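Local coordinates for McyG protein (Microcystis aeruginosa PCC 7806, PDB 4R0M) that binds phenylalanyl-adenylate in its adenylation domain and probably activates an acid substrate for transfer to its carrier domain in microcystin synthesis, at residues K190-T195 and S396-Y401; I372-Q377 and G423-G428; L390-N395 and F417-L422. All blocks are in the same frame, centred on the assembly; numbering follows the deposited sequence.

Interaction 1: residues K190-T195 and S396-Y401; sequences KGVILT and SVTKGY
Tyr401 lays its ring alongside the side chains of Lys190 and Val192. All three side chains point the same way. The CG of Tyr401 lies anti to its own carbonyl carbon (chi1 -63°), and this swings the ring back along strand 190-195. The CD1-CE1 side then does the touching. Tyr401 CE1 meets Val192 CG2 at 3.7 Å, and Tyr401 CD1 lies 3.7 Å from Lys190 CB. Both carbons approach the ring obliquely. The lysine chain bends at chi3 and chi4, and its CE comes within 4.0 Å of Tyr401 OH. The phenol oxygen has its polar partner elsewhere, a hydrogen bond with Glu338. Leu407 of helix 405-411 also touches the Tyr401 side chain, and Lys190 as well.

Strand 190-195 follows the Gly- and Ser/Thr-rich phosphate-binding loop of adenylate-forming enzymes and pairs antiparallel with strand 176-182. Residues 396-401 run along its other edge, after strand 388-394. Val192 and Tyr401 form the single backbone bridge here. Gly191 O points at Tyr401 CA, a CA-H...O contact of 3.2 Å.

The hydrogen bond across the contact comes from Thr398. Its OG1 is turned opposite the backbone N (chi1 -173°), toward the strand, and donates to Ile193 O at 2.6 Å. The donor sits 15° off the carbonyl plane. The same OG1 accepts a weak bond from Gly400 N, so one hydroxyl serves both the strand and, weakly, its own loop. Val192 CG1 packs against Thr398 OG1 and CB. Leu194 CD2 reaches Thr398 CB at 4.1 Å, with the two side chains nearly at right angles. Ile193 CB stands 3.4 Å from Gly400 O, and Ile193 CD1 extends past that carbonyl toward Tyr401 C.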
loop_
_atom_site.group_PDB
_atom_site.type_symbol
_atom_site.label_atom_id
_atom_site.label_comp_id
_atom_site.label_asym_id
_atom_site.label_seq_id
_atom_site.Cartn_x
_atom_site.Cartn_y
_atom_site.Cartn_z
ATOM N N LYS A 190 1.910 14.461 3.004
ATOM C CA LYS A 190 2.685 14.838 1.826
ATOM C C LYS A 190 1.924 14.467 0.551
ATOM O O LYS A 190 1.575 13.304 0.343
ATOM C CB LYS A 190 4.066 14.169 1.849
ATOM C CG LYS A 190 4.658 13.978 3.245
ATOM C CD LYS A 190 6.175 13.815 3.238
ATOM C CE LYS A 190 6.633 12.461 2.713
ATOM N NZ LYS A 190 6.412 11.351 3.682
ATOM N N GLY A 191 1.670 15.462 -0.295
ATOM C CA GLY A 191 0.868 15.275 -1.503
ATOM C C GLY A 191 1.668 14.960 -2.750
ATOM O O GLY A 191 2.243 15.855 -3.371
ATOM N N VAL A 192 1.689 13.683 -3.124
ATOM C CA VAL A 192 2.442 13.237 -4.291
ATOM C C VAL A 192 1.697 13.573 -5.582
ATOM O O VAL A 192 0.575 13.114 -5.799
ATOM C CB VAL A 192 2.755 11.726 -4.227
ATOM C CG1 VAL A 192 3.544 11.291 -5.454
ATOM C CG2 VAL A 192 3.525 11.391 -2.953
ATOM N N ILE A 193 2.326 14.393 -6.423
ATOM C CA ILE A 193 1.776 14.745 -7.728
ATOM C C ILE A 193 2.193 13.697 -8.756
ATOM O O ILE A 193 3.382 13.424 -8.931
ATOM C CB ILE A 193 2.230 16.153 -8.191
ATOM C CG1 ILE A 193 1.711 17.232 -7.230
ATOM C CG2 ILE A 193 1.754 16.439 -9.613
ATOM C CD1 ILE A 193 2.364 18.591 -7.403
ATOM N N LEU A 194 1.207 13.104 -9.421
ATOM C CA LEU A 194 1.474 12.129 -10.473
ATOM C C LEU A 194 0.840 12.551 -11.793
ATOM O O LEU A 194 -0.373 12.760 -11.885
ATOM C CB LEU A 194 1.005 10.727 -10.067
ATOM C CG LEU A 194 1.628 10.088 -8.817
ATOM C CD1 LEU A 194 0.981 8.741 -8.538
ATOM C CD2 LEU A 194 3.137 9.939 -8.946
ATOM N N THR A 195 1.686 12.686 -12.809
ATOM C CA THR A 195 1.247 13.052 -14.148
ATOM C C THR A 195 0.810 11.801 -14.904
ATOM O O THR A 195 1.082 10.678 -14.460
ATOM C CB THR A 195 2.378 13.756 -14.926
ATOM O OG1 THR A 195 3.477 12.852 -15.093
ATOM C CG2 THR A 195 2.856 14.992 -14.180
ATOM N N SER A 396 8.774 7.539 -14.427
ATOM C CA SER A 396 7.724 7.022 -13.542
ATOM C C SER A 396 7.742 7.668 -12.152
ATOM O O SER A 396 6.775 7.546 -11.395
ATOM C CB SER A 396 7.810 5.498 -13.424
ATOM O OG SER A 396 8.940 5.095 -12.670
ATOM N N VAL A 397 8.837 8.356 -11.834
ATOM C CA VAL A 397 9.030 8.983 -10.525
ATOM C C VAL A 397 8.470 10.404 -10.503
ATOM O O VAL A 397 8.685 11.178 -11.438
ATOM C CB VAL A 397 10.526 8.988 -10.130
ATOM C CG1 VAL A 397 10.750 9.701 -8.802
ATOM C CG2 VAL A 397 11.055 7.562 -10.060
ATOM N N THR A 398 7.753 10.733 -9.428
ATOM C CA THR A 398 7.170 12.065 -9.222
ATOM C C THR A 398 8.210 13.186 -9.320
ATOM O O THR A 398 9.390 12.980 -9.027
ATOM C CB THR A 398 6.416 12.156 -7.868
ATOM O OG1 THR A 398 5.732 13.409 -7.775
ATOM C CG2 THR A 398 7.371 12.023 -6.680
ATOM N N LYS A 399 7.760 14.368 -9.735
ATOM C CA LYS A 399 8.642 15.522 -9.882
ATOM C C LYS A 399 8.632 16.439 -8.658
ATOM O O LYS A 399 9.564 17.224 -8.461
ATOM C CB LYS A 399 8.293 16.308 -11.149
ATOM C CG LYS A 399 8.782 15.647 -12.430
ATOM C CD LYS A 399 8.077 16.209 -13.654
ATOM C CE LYS A 399 8.457 15.441 -14.912
ATOM N NZ LYS A 399 7.511 15.714 -16.033
ATOM N N GLY A 400 7.585 16.334 -7.839
ATOM C CA GLY A 400 7.466 17.156 -6.634
ATOM C C GLY A 400 6.162 17.004 -5.870
ATOM O O GLY A 400 5.157 16.541 -6.415
ATOM N N TYR A 401 6.189 17.401 -4.601
ATOM C CA TYR A 401 5.005 17.379 -3.742
ATOM C C TYR A 401 4.171 18.643 -3.922
ATOM O O TYR A 401 4.673 19.666 -4.389
ATOM C CB TYR A 401 5.403 17.219 -2.272
ATOM C CG TYR A 401 6.113 15.924 -1.950
ATOM C CD1 TYR A 401 5.398 14.786 -1.583
ATOM C CD2 TYR A 401 7.505 15.837 -2.007
ATOM C CE1 TYR A 401 6.046 13.598 -1.284
ATOM C CE2 TYR A 401 8.163 14.653 -1.710
ATOM C CZ TYR A 401 7.428 13.538 -1.351
ATOM O OH TYR A 401 8.077 12.362 -1.056
#

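Interaction 2: residues I372-Q377 and G423-G428; sequences IRIVDQ and GYLSKG
Ile374 CG1 is anti to the carbonyl carbon (chi1 -63°), and a bend at chi2 (-66°) folds CD1 over the Gly423 carbonyl. Ile374 CD1 then lies 3.5 Å from Gly423 O, and Ile374 CG2 is as near, at 3.4 Å. Ile374 CG1 faces the neighbouring residues, 3.8 Å from Tyr424 CA and 3.7 Å from Leu425 CG. The CG1 of Ile372 is held between its own backbone N and carbonyl carbon, with an extended chi2 beyond. This sends Ile372 CD1 to Leu425 CD2, 3.7 Å away. Leu425 divides its contacts: CD2 meets Ile372, while CG and CD1 face Ile374, and CD1 also nears Arg373 CA. Both isoleucines cross the leucine obliquely.

The two strands are not sheet neighbours. Strand 388-394 pairs with both, in a curled antiparallel sheet consistent with the distorted barrel of adenylate-forming enzymes. Strands 372-375 and 423-426 run at 121° to each other, and their side chains meet within the curl. Leu430 of strand 429-435 touches both Ile372 and Leu425.

No hydrogen bond joins the two segments. The contact therefore rests on the fit of branched aliphatic groups, and on Ile374 packing against the Gly423 carbonyl.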
loop_
_atom_site.group_PDB
_atom_site.type_symbol
_atom_site.label_atom_id
_atom_site.label_comp_id
_atom_site.label_asym_id
_atom_site.label_seq_id
_atom_site.Cartn_x
_atom_site.Cartn_y
_atom_site.Cartn_z
ATOM N N ILE A 372 18.186 3.363 -10.260
ATOM C CA ILE A 372 18.283 3.387 -8.796
ATOM C C ILE A 372 19.741 3.361 -8.330
ATOM O O ILE A 372 20.614 2.830 -9.024
ATOM C CB ILE A 372 17.474 2.246 -8.128
ATOM C CG1 ILE A 372 18.023 0.866 -8.510
ATOM C CG2 ILE A 372 15.994 2.355 -8.480
ATOM C CD1 ILE A 372 17.434 -0.274 -7.705
ATOM N N ARG A 373 19.999 3.941 -7.158
ATOM C CA ARG A 373 21.345 3.962 -6.580
ATOM C C ARG A 373 21.345 3.972 -5.047
ATOM O O ARG A 373 20.360 4.362 -4.411
ATOM C CB ARG A 373 22.160 5.143 -7.129
ATOM C CG ARG A 373 21.726 6.512 -6.630
ATOM C CD ARG A 373 22.601 7.607 -7.213
ATOM N NE ARG A 373 22.437 8.876 -6.506
ATOM C CZ ARG A 373 23.042 10.012 -6.842
ATOM N NH1 ARG A 373 23.858 10.057 -7.889
ATOM N NH2 ARG A 373 22.829 11.109 -6.131
ATOM N N ILE A 374 22.465 3.534 -4.473
ATOM C CA ILE A 374 22.672 3.518 -3.028
ATOM C C ILE A 374 23.847 4.436 -2.691
ATOM O O ILE A 374 24.983 4.180 -3.103
ATOM C CB ILE A 374 22.943 2.082 -2.513
ATOM C CG1 ILE A 374 21.729 1.165 -2.749
ATOM C CG2 ILE A 374 23.369 2.085 -1.049
ATOM C CD1 ILE A 374 20.473 1.513 -1.969
ATOM N N VAL A 375 23.562 5.506 -1.951
ATOM C CA VAL A 375 24.571 6.520 -1.626
ATOM C C VAL A 375 24.835 6.652 -0.125
ATOM O O VAL A 375 24.048 6.181 0.702
ATOM C CB VAL A 375 24.199 7.914 -2.196
ATOM C CG1 VAL A 375 24.208 7.895 -3.717
ATOM C CG2 VAL A 375 22.853 8.386 -1.662
ATOM N N ASP A 376 25.955 7.291 0.210
ATOM C CA ASP A 376 26.277 7.640 1.593
ATOM C C ASP A 376 25.658 8.993 1.960
ATOM O O ASP A 376 24.881 9.555 1.186
ATOM C CB ASP A 376 27.798 7.650 1.815
ATOM C CG ASP A 376 28.542 8.575 0.848
ATOM O OD1 ASP A 376 27.920 9.483 0.254
ATOM O OD2 ASP A 376 29.767 8.393 0.688
ATOM N N GLN A 377 26.023 9.511 3.133
ATOM C CA GLN A 377 25.529 10.803 3.624
ATOM C C GLN A 377 25.955 11.974 2.733
ATOM O O GLN A 377 25.314 13.027 2.733
ATOM C CB GLN A 377 26.007 11.045 5.060
ATOM C CG GLN A 377 25.571 9.989 6.071
ATOM C CD GLN A 377 24.194 10.252 6.660
ATOM O OE1 GLN A 377 23.212 10.432 5.936
ATOM N NE2 GLN A 377 24.117 10.265 7.986
ATOM N N GLY A 423 19.189 0.400 2.164
ATOM C CA GLY A 423 19.487 -0.893 1.561
ATOM C C GLY A 423 20.792 -0.928 0.791
ATOM O O GLY A 423 21.641 -0.047 0.942
ATOM N N TYR A 424 20.945 -1.958 -0.037
ATOM C CA TYR A 424 22.143 -2.128 -0.854
ATOM C C TYR A 424 21.814 -2.742 -2.208
ATOM O O TYR A 424 20.742 -3.327 -2.394
ATOM C CB TYR A 424 23.190 -2.982 -0.122
ATOM C CG TYR A 424 22.758 -4.405 0.176
ATOM C CD1 TYR A 424 22.092 -4.718 1.358
ATOM C CD2 TYR A 424 23.030 -5.441 -0.722
ATOM C CE1 TYR A 424 21.699 -6.020 1.635
ATOM C CE2 TYR A 424 22.640 -6.744 -0.453
ATOM C CZ TYR A 424 21.977 -7.028 0.726
ATOM O OH TYR A 424 21.587 -8.316 1.000
ATOM N N LEU A 425 22.745 -2.605 -3.144
ATOM C CA LEU A 425 22.631 -3.234 -4.452
ATOM C C LEU A 425 23.630 -4.378 -4.580
ATOM O O LEU A 425 24.758 -4.284 -4.095
ATOM C CB LEU A 425 22.844 -2.209 -5.568
ATOM C CG LEU A 425 21.826 -1.068 -5.640
ATOM C CD1 LEU A 425 22.291 0.005 -6.609
ATOM C CD2 LEU A 425 20.442 -1.580 -6.018
ATOM N N SER A 426 23.197 -5.459 -5.220
ATOM C CA SER A 426 24.041 -6.627 -5.444
ATOM C C SER A 426 23.735 -7.215 -6.814
ATOM O O SER A 426 22.663 -7.794 -7.026
ATOM C CB SER A 426 23.825 -7.668 -4.340
ATOM O OG SER A 426 24.649 -8.805 -4.535
ATOM N N LYS A 427 24.682 -7.047 -7.740
ATOM C CA LYS A 427 24.546 -7.503 -9.130
ATOM C C LYS A 427 23.327 -6.881 -9.821
ATOM O O LYS A 427 22.655 -7.525 -10.631
ATOM C CB LYS A 427 24.510 -9.039 -9.209
ATOM C CG LYS A 427 25.797 -9.719 -8.769
ATOM C CD LYS A 427 25.634 -11.230 -8.691
ATOM C CE LYS A 427 26.934 -11.900 -8.268
ATOM N NZ LYS A 427 26.788 -13.374 -8.103
ATOM N N GLY A 428 23.048 -5.624 -9.482
ATOM C CA GLY A 428 21.932 -4.888 -10.071
ATOM C C GLY A 428 20.590 -5.040 -9.371
ATOM O O GLY A 428 19.635 -4.336 -9.699
#

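Interaction 3: residues L390-N395 and F417-L422; sequences LQIQGN and FTTGDL. With FA5 (adenosine-5'-[phenylalaninyl-phosphate]), chain C.
Residues 417-422 carry the Thr-Gly-Asp motif of adenylation domains, and Leu390 of strand 388-394 meets it. Asp421 ends the turn and holds the adenylate ribose. Its OD1 takes the O2' hydroxyl of the ligand at 2.5 Å, and its OD2 takes O3' at 2.6 Å. Arg435 forms a salt bridge to Asp421 OD1 and also bonds to Thr419 O.

Ile392 and Phe417 form an antiparallel hydrogen-bonded pair, with both backbone bonds made. Their side chains lie together, Ile392 CG1 meeting the ring edge at Phe417 CD2, 3.7 Å away. On the other face, Gln391 extends so that its NE2 donates to Thr418 OG1 at 3.1 Å, with the partner tilted 20° from the amide plane. Gln391 OE1 accepts from Arg373.

The chain turns a corner at Gly420, and Leu390 spans it. Leu390 O accepts twice from Thr419: from N, almost straight on, and from OG1 at 3.1 Å, above the carbonyl plane. Thr419 OG1 is placed between its backbone N and carbonyl carbon (chi1 69°), where it also accepts from Asp421 N at 3.0 Å, an ST turn. Leu390 N in turn donates to Asp421 O at 2.9 Å. A valine in place of Thr419 has no hydroxyl; it would probably leave Asp421 N without its side-chain acceptor and Leu390 O with one donor fewer. The bonds to Asp421 N and O probably help set its backbone, and Arg435 probably steadies the carboxylate that grips both ribose hydroxyls.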
loop_
_atom_site.group_PDB
_atom_site.type_symbol
_atom_site.label_atom_id
_atom_site.label_comp_id
_atom_site.label_asym_id
_atom_site.label_seq_id
_atom_site.Cartn_x
_atom_site.Cartn_y
_atom_site.Cartn_z
ATOM N N LEU A 390 18.662 4.861 -0.392
ATOM C CA LEU A 390 18.155 4.575 -1.732
ATOM C C LEU A 390 17.652 5.835 -2.422
ATOM O O LEU A 390 16.820 6.564 -1.877
ATOM C CB LEU A 390 17.046 3.515 -1.683
ATOM C CG LEU A 390 16.310 3.163 -2.986
ATOM C CD1 LEU A 390 17.217 2.471 -3.994
ATOM C CD2 LEU A 390 15.094 2.301 -2.690
ATOM N N GLN A 391 18.165 6.079 -3.623
ATOM C CA GLN A 391 17.721 7.201 -4.447
ATOM C C GLN A 391 17.284 6.715 -5.827
ATOM O O GLN A 391 17.925 5.846 -6.423
ATOM C CB GLN A 391 18.812 8.269 -4.558
ATOM C CG GLN A 391 19.060 9.025 -3.260
ATOM C CD GLN A 391 20.186 10.040 -3.355
ATOM O OE1 GLN A 391 21.091 9.916 -4.183
ATOM N NE2 GLN A 391 20.139 11.051 -2.494
ATOM N N ILE A 392 16.183 7.277 -6.318
ATOM C CA ILE A 392 15.550 6.808 -7.552
ATOM C C ILE A 392 15.295 7.943 -8.547
ATOM O O ILE A 392 15.138 9.100 -8.151
ATOM C CB ILE A 392 14.227 6.048 -7.263
ATOM C CG1 ILE A 392 13.186 6.966 -6.602
ATOM C CG2 ILE A 392 14.488 4.817 -6.404
ATOM C CD1 ILE A 392 11.792 6.375 -6.522
ATOM N N GLN A 393 15.265 7.604 -9.834
ATOM C CA GLN A 393 14.933 8.563 -10.893
ATOM C C GLN A 393 14.288 7.881 -12.104
ATOM O O GLN A 393 14.332 6.656 -12.235
ATOM C CB GLN A 393 16.164 9.377 -11.322
ATOM C CG GLN A 393 17.226 8.589 -12.078
ATOM C CD GLN A 393 18.310 9.467 -12.683
ATOM O OE1 GLN A 393 18.284 10.693 -12.555
ATOM N NE2 GLN A 393 19.271 8.839 -13.353
ATOM N N GLY A 394 13.691 8.683 -12.981
ATOM C CA GLY A 394 13.031 8.176 -14.179
ATOM C C GLY A 394 11.668 8.805 -14.395
ATOM O O GLY A 394 11.135 9.477 -13.508
ATOM N N ASN A 395 11.103 8.573 -15.576
ATOM C CA ASN A 395 9.811 9.140 -15.952
ATOM C C ASN A 395 8.640 8.696 -15.076
ATOM O O ASN A 395 7.635 9.400 -14.991
ATOM C CB ASN A 395 9.503 8.853 -17.425
ATOM C CG ASN A 395 10.334 9.697 -18.377
ATOM O OD1 ASN A 395 10.891 10.726 -17.993
ATOM N ND2 ASN A 395 10.413 9.265 -19.630
ATOM N N PHE A 417 15.571 11.476 -6.407
ATOM C CA PHE A 417 14.651 11.560 -5.276
ATOM C C PHE A 417 15.076 10.606 -4.164
ATOM O O PHE A 417 15.234 9.405 -4.390
ATOM C CB PHE A 417 13.209 11.277 -5.719
ATOM C CG PHE A 417 12.272 10.949 -4.585
ATOM C CD1 PHE A 417 11.794 11.949 -3.740
ATOM C CD2 PHE A 417 11.860 9.637 -4.363
ATOM C CE1 PHE A 417 10.930 11.646 -2.696
ATOM C CE2 PHE A 417 10.995 9.330 -3.321
ATOM C CZ PHE A 417 10.531 10.335 -2.487
ATOM N N THR A 418 15.261 11.154 -2.965
ATOM C CA THR A 418 15.599 10.357 -1.793
ATOM C C THR A 418 14.326 9.730 -1.235
ATOM O O THR A 418 13.395 10.434 -0.834
ATOM C CB THR A 418 16.297 11.206 -0.709
ATOM O OG1 THR A 418 17.445 11.856 -1.270
ATOM C CG2 THR A 418 16.735 10.336 0.464
ATOM N N THR A 419 14.303 8.402 -1.214
ATOM C CA THR A 419 13.124 7.636 -0.815
ATOM C C THR A 419 12.924 7.610 0.701
ATOM O O THR A 419 11.804 7.417 1.186
ATOM C CB THR A 419 13.213 6.182 -1.320
ATOM O OG1 THR A 419 14.254 5.493 -0.620
ATOM C CG2 THR A 419 13.502 6.143 -2.821
ATOM N N GLY A 420 14.014 7.797 1.442
ATOM C CA GLY A 420 14.003 7.641 2.894
ATOM C C GLY A 420 14.165 6.188 3.307
ATOM O O GLY A 420 13.983 5.844 4.478
ATOM N N ASP A 421 14.504 5.337 2.339
ATOM C CA ASP A 421 14.720 3.911 2.581
ATOM C C ASP A 421 16.202 3.544 2.584
ATOM O O ASP A 421 17.019 4.196 1.926
ATOM C CB ASP A 421 13.974 3.066 1.542
ATOM C CG ASP A 421 12.471 3.098 1.736
ATOM O OD1 ASP A 421 12.006 2.765 2.848
ATOM O OD2 ASP A 421 11.756 3.454 0.775
ATOM N N LEU A 422 16.532 2.491 3.330
ATOM C CA LEU A 422 17.904 2.005 3.441
ATOM C C LEU A 422 18.053 0.624 2.816
ATOM O O LEU A 422 17.161 -0.219 2.927
ATOM C CB LEU A 422 18.341 1.957 4.910
ATOM C CG LEU A 422 18.463 3.279 5.676
ATOM C CD1 LEU A 422 18.380 3.031 7.175
ATOM C CD2 LEU A 422 19.746 4.016 5.318
HETATM C C FA5 C . 3.419 1.577 -0.801
HETATM O O FA5 C . 3.287 0.965 0.252
HETATM C CA FA5 C . 3.956 0.874 -2.021
HETATM N N FA5 C . 5.162 0.222 -1.570
HETATM C CB FA5 C . 2.988 -0.191 -2.557
HETATM C CG FA5 C . 3.440 -1.099 -3.708
HETATM C CD1 FA5 C . 4.770 -1.271 -4.092
HETATM C CD2 FA5 C . 2.464 -1.816 -4.413
HETATM C CE1 FA5 C . 5.111 -2.122 -5.151
HETATM C CE2 FA5 C . 2.792 -2.675 -5.469
HETATM C CZ FA5 C . 4.126 -2.827 -5.842
HETATM P P FA5 C . 3.496 4.046 0.336
HETATM O OP1 FA5 C . 2.415 4.070 1.384
HETATM O OP2 FA5 C . 3.890 5.340 -0.330
HETATM O OP3 FA5 C . 3.070 2.996 -0.827
HETATM O "O5'" FA5 C . 4.800 3.419 1.047
HETATM C "C5'" FA5 C . 6.056 3.297 0.383
HETATM C "C4'" FA5 C . 7.064 2.738 1.375
HETATM O "O4'" FA5 C . 6.747 1.396 1.767
HETATM C "C3'" FA5 C . 8.465 2.649 0.807
HETATM O "O3'" FA5 C . 9.149 3.900 0.865
HETATM C "C2'" FA5 C . 9.100 1.612 1.705
HETATM O "O2'" FA5 C . 9.559 2.213 2.921
HETATM C "C1'" FA5 C . 7.955 0.677 2.033
HETATM N N9 FA5 C . 8.054 -0.521 1.161
HETATM C C8 FA5 C . 7.313 -0.757 0.062
HETATM N N7 FA5 C . 7.638 -1.940 -0.515
HETATM C C5 FA5 C . 8.622 -2.487 0.221
HETATM C C6 FA5 C . 9.431 -3.730 0.176
HETATM N N6 FA5 C . 9.250 -4.650 -0.800
HETATM N N1 FA5 C . 10.362 -3.918 1.142
HETATM C C2 FA5 C . 10.561 -3.011 2.120
HETATM N N3 FA5 C . 9.860 -1.865 2.227
HETATM C C4 FA5 C . 8.896 -1.548 1.323
#

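All three contacts are buried, but their chemistry differs. Interactions 2 and 3 belong to one curled antiparallel sheet and share strand 421-426. Interaction 3 is a true strand pairing, rich in hydrogen bonds, and reaches the ligand. Interaction 2 joins strands that are not neighbours; it has no hydrogen bond and rests mainly on aliphatic packing. The two meet where Ile372 packs on Ile392. Interaction 1 lies in a different place, where the loop after strand 388-394 runs along the two-stranded hairpin, with one bridge and one side-chain bond. It joins interaction 3 through packing of Tyr401 on Phe417 and Val397 on Ile392. Interactions 1 and 2 do not touch.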